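Long-range contacts in alcohol dehydrogenase superfamily protein (Novosphingobium aromaticivorans, PDB 3GAZ), which probably acts as an NADP-dependent oxidoreductase of the zinc-type alcohol dehydrogenase (medium-chain dehydrogenase/reductase) superfamily: residues 43-48 with 328-333; 69-74 with 93-98; 124-129 with 299-304; 132-137 with 161-166. All coordinates share one frame; numbering follows the deposited sequence.

Contact 1. Residues 43-48 with 328-333; sequences GTNPLD and RGKIAI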
loop_
_atom_site.group_PDB
_atom_site.type_symbol
_atom_site.label_atom_id
_atom_site.label_comp_id
_atom_site.label_asym_id
_atom_site.label_seq_id
_atom_site.Cartn_x
_atom_site.Cartn_y
_atom_site.Cartn_z
ATOM N N GLY A 43 11.477 15.507 4.342
ATOM C CA GLY A 43 10.595 16.633 4.079
ATOM C C GLY A 43 9.166 16.337 4.488
ATOM O O GLY A 43 8.615 15.306 4.110
ATOM N N THR A 44 8.561 17.240 5.257
ATOM C CA THR A 44 7.192 17.046 5.714
ATOM C C THR A 44 6.168 17.594 4.732
ATOM O O THR A 44 6.490 18.386 3.850
ATOM C CB THR A 44 6.933 17.738 7.080
ATOM O OG1 THR A 44 6.951 19.162 6.906
ATOM C CG2 THR A 44 7.998 17.342 8.097
ATOM N N ASN A 45 4.928 17.149 4.888
ATOM C CA ASN A 45 3.829 17.620 4.055
ATOM C C ASN A 45 2.547 17.499 4.864
ATOM O O ASN A 45 2.398 16.582 5.672
ATOM C CB ASN A 45 3.711 16.798 2.762
ATOM C CG ASN A 45 4.848 17.071 1.782
ATOM O OD1 ASN A 45 5.754 16.250 1.617
ATOM N ND2 ASN A 45 4.803 18.227 1.129
ATOM N N PRO A 46 1.609 18.438 4.673
ATOM C CA PRO A 46 0.339 18.417 5.400
ATOM C C PRO A 46 -0.354 17.052 5.372
ATOM O O PRO A 46 -0.927 16.628 6.375
ATOM C CB PRO A 46 -0.478 19.492 4.689
ATOM C CG PRO A 46 0.570 20.482 4.280
ATOM C CD PRO A 46 1.660 19.577 3.742
ATOM N N LEU A 47 -0.302 16.364 4.231
ATOM C CA LEU A 47 -0.952 15.057 4.118
ATOM C C LEU A 47 -0.506 14.079 5.207
ATOM O O LEU A 47 -1.307 13.279 5.687
ATOM C CB LEU A 47 -0.694 14.433 2.742
ATOM C CG LEU A 47 -1.441 13.121 2.471
ATOM C CD1 LEU A 47 -2.943 13.382 2.494
ATOM C CD2 LEU A 47 -1.020 12.543 1.120
ATOM N N ASP A 48 0.767 14.142 5.596
ATOM C CA ASP A 48 1.294 13.253 6.634
ATOM C C ASP A 48 0.452 13.344 7.912
ATOM O O ASP A 48 0.181 12.332 8.567
ATOM C CB ASP A 48 2.750 13.608 6.982
ATOM C CG ASP A 48 3.683 13.559 5.774
ATOM O OD1 ASP A 48 3.410 12.802 4.823
ATOM O OD2 ASP A 48 4.706 14.272 5.783
ATOM N N ARG A 328 6.699 28.909 7.375
ATOM C CA ARG A 328 6.901 29.971 6.398
ATOM C C ARG A 328 7.854 29.277 5.444
ATOM O O ARG A 328 9.075 29.349 5.577
ATOM C CB ARG A 328 7.541 31.194 7.056
ATOM C CG ARG A 328 6.649 31.824 8.128
ATOM C CD ARG A 328 7.243 33.107 8.715
ATOM N NE ARG A 328 8.605 32.905 9.202
ATOM C CZ ARG A 328 9.692 32.956 8.436
ATOM N NH1 ARG A 328 9.588 33.213 7.136
ATOM N NH2 ARG A 328 10.884 32.732 8.963
ATOM N N GLY A 329 7.262 28.589 4.478
ATOM C CA GLY A 329 8.034 27.790 3.557
ATOM C C GLY A 329 7.735 26.404 4.106
ATOM O O GLY A 329 6.784 26.256 4.871
ATOM N N LYS A 330 8.522 25.394 3.762
ATOM C CA LYS A 330 8.237 24.057 4.261
ATOM C C LYS A 330 9.134 23.642 5.428
ATOM O O LYS A 330 10.171 24.255 5.681
ATOM C CB LYS A 330 8.315 23.051 3.102
ATOM C CG LYS A 330 7.235 23.290 2.034
ATOM C CD LYS A 330 7.326 22.319 0.855
ATOM C CE LYS A 330 7.254 20.862 1.311
ATOM N NZ LYS A 330 6.005 20.566 2.063
ATOM N N ILE A 331 8.709 22.602 6.142
ATOM C CA ILE A 331 9.434 22.090 7.296
ATOM C C ILE A 331 10.195 20.817 6.953
ATOM O O ILE A 331 9.635 19.887 6.367
ATOM C CB ILE A 331 8.466 21.753 8.460
ATOM C CG1 ILE A 331 7.703 23.005 8.896
ATOM C CG2 ILE A 331 9.244 21.146 9.624
ATOM C CD1 ILE A 331 8.566 24.071 9.556
ATOM N N ALA A 332 11.469 20.780 7.332
ATOM C CA ALA A 332 12.311 19.621 7.086
ATOM C C ALA A 332 12.813 19.063 8.415
ATOM O O ALA A 332 13.149 19.810 9.338
ATOM C CB ALA A 332 13.493 20.002 6.209
ATOM N N ILE A 333 12.843 17.741 8.504
ATOM C CA ILE A 333 13.317 17.067 9.698
ATOM C C ILE A 333 14.734 16.606 9.415
ATOM O O ILE A 333 14.988 15.997 8.381
ATOM C CB ILE A 333 12.468 15.815 10.005
ATOM C CG1 ILE A 333 11.025 16.223 10.307
ATOM C CG2 ILE A 333 13.088 15.036 11.168
ATOM C CD1 ILE A 333 10.048 15.068 10.222
HETATM O O HOH W 1 6.065 21.250 4.920
#

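Contact 2. Residues 69-74 with 93-98; sequences MDLAGT and GLTGGV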
loop_
_atom_site.group_PDB
_atom_site.type_symbol
_atom_site.label_atom_id
_atom_site.label_comp_id
_atom_site.label_asym_id
_atom_site.label_seq_id
_atom_site.Cartn_x
_atom_site.Cartn_y
_atom_site.Cartn_z
HETATM N N MSE A 69 6.917 11.515 3.292
HETATM C CA MSE A 69 6.969 11.151 1.879
HETATM C C MSE A 69 8.232 11.569 1.119
HETATM O O MSE A 69 8.656 10.877 0.188
HETATM C CB MSE A 69 5.734 11.730 1.169
HETATM C CG MSE A 69 4.412 11.419 1.868
HETATM SE SE MSE A 69 2.980 12.290 1.134
HETATM C CE MSE A 69 2.888 13.637 2.101
ATOM N N ASP A 70 8.815 12.702 1.505
ATOM C CA ASP A 70 10.013 13.231 0.845
ATOM C C ASP A 70 11.308 12.939 1.602
ATOM O O ASP A 70 11.327 12.898 2.834
ATOM C CB ASP A 70 9.924 14.754 0.687
ATOM C CG ASP A 70 8.829 15.200 -0.273
ATOM O OD1 ASP A 70 8.674 14.574 -1.343
ATOM O OD2 ASP A 70 8.141 16.204 0.038
ATOM N N LEU A 71 12.396 12.756 0.858
ATOM C CA LEU A 71 13.683 12.527 1.488
ATOM C C LEU A 71 14.844 13.116 0.706
ATOM O O LEU A 71 14.709 13.504 -0.459
ATOM C CB LEU A 71 13.934 11.030 1.712
ATOM C CG LEU A 71 14.066 10.055 0.535
ATOM C CD1 LEU A 71 15.307 10.361 -0.298
ATOM C CD2 LEU A 71 14.156 8.636 1.094
ATOM N N ALA A 72 15.980 13.195 1.387
ATOM C CA ALA A 72 17.227 13.675 0.812
ATOM C C ALA A 72 18.280 12.949 1.635
ATOM O O ALA A 72 18.225 12.958 2.866
ATOM C CB ALA A 72 17.361 15.182 0.984
ATOM N N GLY A 73 19.224 12.299 0.969
ATOM C CA GLY A 73 20.246 11.584 1.709
ATOM C C GLY A 73 21.379 11.092 0.835
ATOM O O GLY A 73 21.693 11.691 -0.192
ATOM N N THR A 74 21.986 9.986 1.249
ATOM C CA THR A 74 23.103 9.401 0.525
ATOM C C THR A 74 22.892 7.907 0.306
ATOM O O THR A 74 22.353 7.209 1.164
ATOM C CB THR A 74 24.422 9.606 1.308
ATOM O OG1 THR A 74 24.694 11.008 1.425
ATOM C CG2 THR A 74 25.585 8.931 0.593
ATOM N N GLY A 93 14.165 12.633 -3.339
ATOM C CA GLY A 93 12.998 12.179 -4.072
ATOM C C GLY A 93 11.747 11.941 -3.252
ATOM O O GLY A 93 11.771 12.003 -2.025
ATOM N N LEU A 94 10.647 11.692 -3.958
ATOM C CA LEU A 94 9.349 11.394 -3.359
ATOM C C LEU A 94 9.356 9.876 -3.385
ATOM O O LEU A 94 9.232 9.273 -4.450
ATOM C CB LEU A 94 8.223 11.946 -4.236
ATOM C CG LEU A 94 6.793 11.500 -3.913
ATOM C CD1 LEU A 94 6.529 11.647 -2.418
ATOM C CD2 LEU A 94 5.809 12.336 -4.734
ATOM N N THR A 95 9.493 9.261 -2.214
ATOM C CA THR A 95 9.633 7.815 -2.156
ATOM C C THR A 95 8.631 6.942 -1.407
ATOM O O THR A 95 8.543 5.748 -1.683
ATOM C CB THR A 95 11.010 7.486 -1.606
ATOM O OG1 THR A 95 11.053 7.867 -0.221
ATOM C CG2 THR A 95 12.092 8.287 -2.370
ATOM N N GLY A 96 7.896 7.496 -0.448
ATOM C CA GLY A 96 6.956 6.654 0.273
ATOM C C GLY A 96 6.015 7.422 1.174
ATOM O O GLY A 96 5.633 8.548 0.860
ATOM N N GLY A 97 5.638 6.813 2.293
ATOM C CA GLY A 97 4.738 7.478 3.217
ATOM C C GLY A 97 3.280 7.251 2.867
ATOM O O GLY A 97 2.385 7.645 3.618
ATOM N N VAL A 98 3.044 6.613 1.726
ATOM C CA VAL A 98 1.689 6.313 1.263
ATOM C C VAL A 98 1.617 4.917 0.640
ATOM O O VAL A 98 2.642 4.314 0.319
ATOM C CB VAL A 98 1.220 7.322 0.199
ATOM C CG1 VAL A 98 1.238 8.733 0.766
ATOM C CG2 VAL A 98 2.115 7.222 -1.039
#

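Contact 3. Residues 124-129 with 299-304; sequences TMRQAS and PRLDPR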
loop_
_atom_site.group_PDB
_atom_site.type_symbol
_atom_site.label_atom_id
_atom_site.label_comp_id
_atom_site.label_asym_id
_atom_site.label_seq_id
_atom_site.Cartn_x
_atom_site.Cartn_y
_atom_site.Cartn_z
ATOM N N THR A 124 21.262 22.251 0.476
ATOM C CA THR A 124 21.632 21.491 1.660
ATOM C C THR A 124 20.643 20.324 1.676
ATOM O O THR A 124 19.674 20.326 0.916
ATOM C CB THR A 124 21.437 22.310 2.950
ATOM O OG1 THR A 124 20.041 22.590 3.125
ATOM C CG2 THR A 124 22.226 23.619 2.881
HETATM N N MSE A 125 20.874 19.330 2.526
HETATM C CA MSE A 125 19.962 18.194 2.586
HETATM C C MSE A 125 18.546 18.636 2.977
HETATM O O MSE A 125 17.557 18.108 2.461
HETATM C CB MSE A 125 20.490 17.146 3.570
HETATM C CG MSE A 125 21.695 16.344 3.048
HETATM SE SE MSE A 125 21.261 15.140 1.744
HETATM C CE MSE A 125 22.908 14.579 1.227
ATOM N N ARG A 126 18.451 19.605 3.883
ATOM C CA ARG A 126 17.149 20.112 4.314
ATOM C C ARG A 126 16.409 20.738 3.133
ATOM O O ARG A 126 15.242 20.433 2.892
ATOM C CB ARG A 126 17.322 21.149 5.431
ATOM C CG ARG A 126 17.354 20.559 6.847
ATOM C CD ARG A 126 17.925 21.553 7.863
ATOM N NE ARG A 126 17.327 22.883 7.752
ATOM C CZ ARG A 126 16.081 23.190 8.105
ATOM N NH1 ARG A 126 15.276 22.261 8.606
ATOM N NH2 ARG A 126 15.635 24.431 7.949
ATOM N N GLN A 127 17.097 21.608 2.395
ATOM C CA GLN A 127 16.500 22.278 1.241
ATOM C C GLN A 127 15.985 21.306 0.183
ATOM O O GLN A 127 14.892 21.479 -0.351
ATOM C CB GLN A 127 17.514 23.212 0.578
ATOM C CG GLN A 127 17.798 24.502 1.313
ATOM C CD GLN A 127 18.851 25.328 0.594
ATOM O OE1 GLN A 127 19.975 24.871 0.390
ATOM N NE2 GLN A 127 18.490 26.543 0.198
ATOM N N ALA A 128 16.788 20.297 -0.133
ATOM C CA ALA A 128 16.413 19.317 -1.142
ATOM C C ALA A 128 15.262 18.422 -0.688
ATOM O O ALA A 128 14.425 18.030 -1.498
ATOM C CB ALA A 128 17.620 18.466 -1.508
ATOM N N SER A 129 15.217 18.111 0.606
ATOM C CA SER A 129 14.175 17.237 1.145
ATOM C C SER A 129 12.737 17.764 1.042
ATOM O O SER A 129 11.794 16.975 1.020
ATOM C CB SER A 129 14.478 16.897 2.607
ATOM O OG SER A 129 14.222 18.003 3.458
ATOM N N PRO A 299 13.837 26.233 -3.095
ATOM C CA PRO A 299 12.718 25.856 -2.230
ATOM C C PRO A 299 12.582 26.843 -1.074
ATOM O O PRO A 299 13.577 27.401 -0.608
ATOM C CB PRO A 299 13.119 24.468 -1.749
ATOM C CG PRO A 299 14.611 24.601 -1.622
ATOM C CD PRO A 299 14.974 25.314 -2.917
ATOM N N ARG A 300 11.351 27.076 -0.632
ATOM C CA ARG A 300 11.124 27.968 0.492
ATOM C C ARG A 300 11.211 27.068 1.717
ATOM O O ARG A 300 10.342 26.225 1.946
ATOM C CB ARG A 300 9.740 28.624 0.409
ATOM C CG ARG A 300 9.607 29.840 1.314
ATOM C CD ARG A 300 8.208 30.431 1.296
ATOM N NE ARG A 300 8.164 31.700 2.015
ATOM C CZ ARG A 300 7.046 32.351 2.321
ATOM N NH1 ARG A 300 5.865 31.847 1.977
ATOM N NH2 ARG A 300 7.110 33.513 2.964
ATOM N N LEU A 301 12.270 27.246 2.498
ATOM C CA LEU A 301 12.506 26.424 3.674
ATOM C C LEU A 301 12.420 27.200 4.984
ATOM O O LEU A 301 13.159 28.163 5.189
ATOM C CB LEU A 301 13.887 25.772 3.548
ATOM C CG LEU A 301 14.432 24.914 4.688
ATOM C CD1 LEU A 301 13.548 23.691 4.884
ATOM C CD2 LEU A 301 15.850 24.491 4.358
ATOM N N ASP A 302 11.513 26.783 5.865
ATOM C CA ASP A 302 11.367 27.438 7.166
ATOM C C ASP A 302 12.693 27.174 7.897
ATOM O O ASP A 302 13.161 26.034 7.951
ATOM C CB ASP A 302 10.180 26.832 7.925
ATOM C CG ASP A 302 9.895 27.540 9.238
ATOM O OD1 ASP A 302 10.759 27.503 10.139
ATOM O OD2 ASP A 302 8.799 28.132 9.371
ATOM N N PRO A 303 13.316 28.229 8.454
ATOM C CA PRO A 303 14.596 28.161 9.178
ATOM C C PRO A 303 14.640 27.211 10.367
ATOM O O PRO A 303 15.712 26.763 10.763
ATOM C CB PRO A 303 14.833 29.610 9.617
ATOM C CG PRO A 303 13.997 30.423 8.672
ATOM C CD PRO A 303 12.759 29.591 8.520
ATOM N N ARG A 304 13.481 26.915 10.945
ATOM C CA ARG A 304 13.411 26.022 12.095
ATOM C C ARG A 304 13.906 24.608 11.794
ATOM O O ARG A 304 13.695 24.089 10.697
ATOM C CB ARG A 304 11.977 25.962 12.624
ATOM C CG ARG A 304 11.578 27.183 13.442
ATOM C CD ARG A 304 10.111 27.144 13.814
ATOM N NE ARG A 304 9.247 27.389 12.663
ATOM C CZ ARG A 304 7.919 27.440 12.721
ATOM N NH1 ARG A 304 7.297 27.256 13.877
ATOM N NH2 ARG A 304 7.213 27.694 11.624
HETATM O O HOH W 2 15.926 27.785 0.565
#

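Contact 4. Residues 132-137 with 161-166; sequences PLVFIT and GGVGHV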
loop_
_atom_site.group_PDB
_atom_site.type_symbol
_atom_site.label_atom_id
_atom_site.label_comp_id
_atom_site.label_asym_id
_atom_site.label_seq_id
_atom_site.Cartn_x
_atom_site.Cartn_y
_atom_site.Cartn_z
ATOM N N PRO A 132 10.781 17.485 -3.603
ATOM C CA PRO A 132 10.090 16.417 -4.347
ATOM C C PRO A 132 8.575 16.492 -4.593
ATOM O O PRO A 132 8.147 16.788 -5.705
ATOM C CB PRO A 132 10.501 15.156 -3.594
ATOM C CG PRO A 132 11.913 15.479 -3.188
ATOM C CD PRO A 132 11.761 16.910 -2.663
ATOM N N LEU A 133 7.763 16.228 -3.576
ATOM C CA LEU A 133 6.308 16.245 -3.761
ATOM C C LEU A 133 5.737 17.512 -4.376
ATOM O O LEU A 133 5.035 17.447 -5.389
ATOM C CB LEU A 133 5.574 15.974 -2.442
ATOM C CG LEU A 133 4.041 16.083 -2.540
ATOM C CD1 LEU A 133 3.506 15.092 -3.579
ATOM C CD2 LEU A 133 3.417 15.813 -1.177
ATOM N N VAL A 134 6.021 18.662 -3.774
ATOM C CA VAL A 134 5.478 19.901 -4.304
ATOM C C VAL A 134 5.976 20.230 -5.705
ATOM O O VAL A 134 5.218 20.763 -6.508
ATOM C CB VAL A 134 5.725 21.112 -3.347
ATOM C CG1 VAL A 134 5.057 20.842 -2.000
ATOM C CG2 VAL A 134 7.210 21.381 -3.181
ATOM N N PHE A 135 7.233 19.911 -6.014
ATOM C CA PHE A 135 7.749 20.186 -7.355
ATOM C C PHE A 135 7.008 19.322 -8.372
ATOM O O PHE A 135 6.544 19.804 -9.409
ATOM C CB PHE A 135 9.248 19.880 -7.465
ATOM C CG PHE A 135 9.822 20.203 -8.823
ATOM C CD1 PHE A 135 10.308 21.479 -9.102
ATOM C CD2 PHE A 135 9.801 19.254 -9.846
ATOM C CE1 PHE A 135 10.759 21.813 -10.384
ATOM C CE2 PHE A 135 10.249 19.575 -11.138
ATOM C CZ PHE A 135 10.730 20.860 -11.406
ATOM N N ILE A 136 6.919 18.031 -8.072
ATOM C CA ILE A 136 6.235 17.087 -8.942
ATOM C C ILE A 136 4.769 17.491 -9.109
ATOM O O ILE A 136 4.216 17.412 -10.205
ATOM C CB ILE A 136 6.325 15.654 -8.367
ATOM C CG1 ILE A 136 7.762 15.142 -8.500
ATOM C CG2 ILE A 136 5.352 14.728 -9.085
ATOM C CD1 ILE A 136 8.007 13.810 -7.821
ATOM N N THR A 137 4.146 17.935 -8.022
ATOM C CA THR A 137 2.752 18.345 -8.077
ATOM C C THR A 137 2.619 19.551 -9.006
ATOM O O THR A 137 1.762 19.574 -9.893
ATOM C CB THR A 137 2.228 18.699 -6.668
ATOM O OG1 THR A 137 2.285 17.532 -5.834
ATOM C CG2 THR A 137 0.794 19.197 -6.736
ATOM N N GLY A 161 2.568 29.189 -0.687
ATOM C CA GLY A 161 2.469 27.811 -0.220
ATOM C C GLY A 161 3.423 26.794 -0.833
ATOM O O GLY A 161 4.243 27.124 -1.697
ATOM N N GLY A 162 3.297 25.545 -0.389
ATOM C CA GLY A 162 4.158 24.474 -0.871
ATOM C C GLY A 162 4.224 24.310 -2.381
ATOM O O GLY A 162 5.286 24.463 -2.987
ATOM N N VAL A 163 3.092 23.980 -2.991
ATOM C CA VAL A 163 3.034 23.806 -4.442
ATOM C C VAL A 163 3.155 25.163 -5.134
ATOM O O VAL A 163 3.810 25.300 -6.167
ATOM C CB VAL A 163 1.691 23.160 -4.867
ATOM C CG1 VAL A 163 1.663 22.928 -6.374
ATOM C CG2 VAL A 163 1.494 21.853 -4.127
ATOM N N GLY A 164 2.517 26.163 -4.545
ATOM C CA GLY A 164 2.527 27.496 -5.120
ATOM C C GLY A 164 3.876 28.120 -5.426
ATOM O O GLY A 164 4.116 28.556 -6.553
ATOM N N HIS A 165 4.768 28.167 -4.441
ATOM C CA HIS A 165 6.063 28.797 -4.668
ATOM C C HIS A 165 6.910 28.091 -5.718
ATOM O O HIS A 165 7.680 28.734 -6.425
ATOM C CB HIS A 165 6.842 28.964 -3.345
ATOM C CG HIS A 165 7.553 27.730 -2.871
ATOM N ND1 HIS A 165 6.896 26.654 -2.315
ATOM C CD2 HIS A 165 8.874 27.433 -2.819
ATOM C CE1 HIS A 165 7.782 25.748 -1.936
ATOM N NE2 HIS A 165 8.988 26.196 -2.231
ATOM N N VAL A 166 6.764 26.777 -5.841
ATOM C CA VAL A 166 7.536 26.065 -6.846
ATOM C C VAL A 166 6.857 26.199 -8.211
ATOM O O VAL A 166 7.531 26.230 -9.242
ATOM C CB VAL A 166 7.731 24.568 -6.474
ATOM C CG1 VAL A 166 8.665 24.460 -5.274
ATOM C CG2 VAL A 166 6.395 23.917 -6.162
#

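Contact 1. Residues 43-48 with 328-333
T44 grips the carbonyl of I331 twice: T44 N reaches I331 O at 3.1 Å and T44 OG1 reaches the same oxygen at 2.8 Å. The amide comes in almost along the carbonyl bond (C=O...N 169°), whereas the hydroxyl arrives well off that line (122°) and tilted from the carbonyl plane, so the two donors address different parts of one acceptor. With chi1 at 70°, OG1 of T44 lies between its backbone N and carbonyl carbon; from there it turns back onto I331 O, and CG2 is left to pack across I333, 3.7 Å from I333 CD1. This is the close part of the contact, two hydrogen bonds backed by a methyl contact, beside the antiparallel non-hydrogen-bonded pair G43 and A332. The other end is looser and hydrated. There the K330 chain, bent at its last two torsions, curls back so that K330 NZ donates to T44 O at 2.9 Å, in the carbonyl plane. Water 1 accepts from K330 NZ at 2.9 Å and from I331 N, and donates to T44 OG1, linking the three residues; beyond it the chain runs out through G329 to the exposed R328. A valine in place of T44 would lose the hydroxyl, probably leaving water 1 without the OG1 acceptor and I331 O with the backbone amide as its one donor from this segment. The arrangement joins the C-terminal strand 332-334 to strand 41-43. Helix 311-319 packs on T44 and I331 through V318, V134 of helix 132-145 lies against K330, and R126 and S129 of helix 125-129 press on A332.

Contact 2. Residues 69-74 with 93-98
The selenomethionine side chain of M69 runs past L94, G96 and V98, its CB against L94 CD1 at 3.7 Å and its SE against V98 CG1 at 4.0 Å, where the M69 and V98 side chains cross at about a right angle. The M69 backbone makes two contacts with the same loop: T95 N donates to M69 O at 3.0 Å, and M69 CA makes a CA-H...O contact with G96 O at 3.1 Å. The close fit leaves no place for a side chain at G97, whose CB would run into M69 CG; its positive phi (87°) also favours glycine. Further along, the strands pair regularly. L71 and G93 form an antiparallel hydrogen-bonded pair, with L71 N bonded to G93 O and G93 N to L71 O, while D70 and L94 make the neighbouring non-hydrogen-bonded pair. On the L71 face, a chi1 of 64° places CG between the backbone N and carbonyl carbon, and CD2 then lies 3.5 Å from T95 OG1. The opposite face carries D70 and L94: D70 OD1 passes L94 CD1 at 3.8 Å, but its hydrogen bond goes to L133 N at the start of helix 132-145. Every touching residue is buried. Strands 70-78 and 90-94 thus form an antiparallel hairpin within the mixed sheet of the GroES-like domain, the fold that carries the catalytic part of alcohol dehydrogenase relatives.

Contact 3. Residues 124-129 with 299-304
R126 projects from the short helix 125-129, whose first turn is closed by a capping box, and its guanidinium grips the irregular segment 299-304. R126 NH2 donates to D302 O at 2.9 Å, with that oxygen close to the guanidinium plane at its edge; R126 NH1 adds a weak bond to R304 O at 3.2 Å. L301 lies over one face of the group, its CD1 3.8 Å from R126 NH2, so the cation is bounded by backbone oxygens and by leucine methyls. An alanine here would take the guanidinium away and would probably leave D302 O without this donor and L301 with a gap beside it. Next along the helix, Q127 CG packs on L301 CD2 at 3.6 Å, and the P299 ring rests against Q127 O and CB. Water 2 bridges Q127 NE2 and P299 O, accepting from the amide and donating to the carbonyl. A second shell sets these groups. T124 OG1 accepts from Q127 N, and Q127 OE1 accepts in return from T124 N on a lone pair, which fixes the rotation of the amide and aims NE2 at the water. On the loop side D302 and R304 form a side-on salt bridge, which probably helps to hold the loop that offers R126 the two carbonyls. Within it D302 OD1 takes two bonds: its anti lone pair faces R304 N at 2.9 Å, closing an Asx turn, while R304 NE meets it on the syn side, tilted 33° from the carboxylate plane.

Contact 4. Residues 132-137 with 161-166
With chi1 at -60° in V134 and a similar value in V166, each of these facing valines has CG1 anti to its carbonyl carbon and CG2 between the carbonyl carbon and backbone N. The two side chains then cross at about a right angle, V134 CG2 meeting V166 CG1 at 4.0 Å, while V166 CG2 settles 3.4 Å from V134 O. V163 takes a different setting, CG1 anti to the backbone N (-178°), and presents both methyls to T137: its CG1 and CG2 are each 3.8 Å from T137 CG2. At the N-terminal end of the second helix the fit is close at a glycine. V134 CB rests 3.4 Å from G162 O, and a CB on G162 would come tight against V134 CG1. No hydrogen bond crosses between the segments, whose helix axes pass 8.2 Å apart at a signed angle of -63°; T137 and H165 bond within their own segments. T137 OG1 donates to L133 O and also pairs with T268 OG1, and H165 ND1 donates to G161 O at 2.8 Å, joining H165 N, which reaches that oxygen from the opposite face of its plane. V166 CG1 lies over one face of the H165 ring, near its rim, which probably limits its rotation further. G161 and G164 fit the glycine-rich turn at the start of the first Rossmann helix, consistent with an NADP-binding fold. Helix 132-145 thus packs on helix 162-173, while F135 faces A288 and L291 of helix 278-293 and L133 faces L94 of strand 90-94.

Contacts 1, 2 and 4 are buried, contact 4 closest to the centre of the chain (about 4 Å between centres), whereas contact 3 is only partly buried. Their chemistry follows their place: contact 4 is helix-on-helix packing of methyls against methyls and backbone oxygens, with no hydrogen bond between the segments, contact 2 is chiefly strand pairing plus loop packing, contact 1 mixes a strand edge with side-chain and water bonds, and contact 3 depends on arginine and backbone oxygens. Contacts 1 and 2 share one mixed sheet, joined by G43 N to D70 O. A backbone bond from K330 N to R300 O links contacts 1 and 3. D70 OD1 to L133 N ties contact 2 to contact 4.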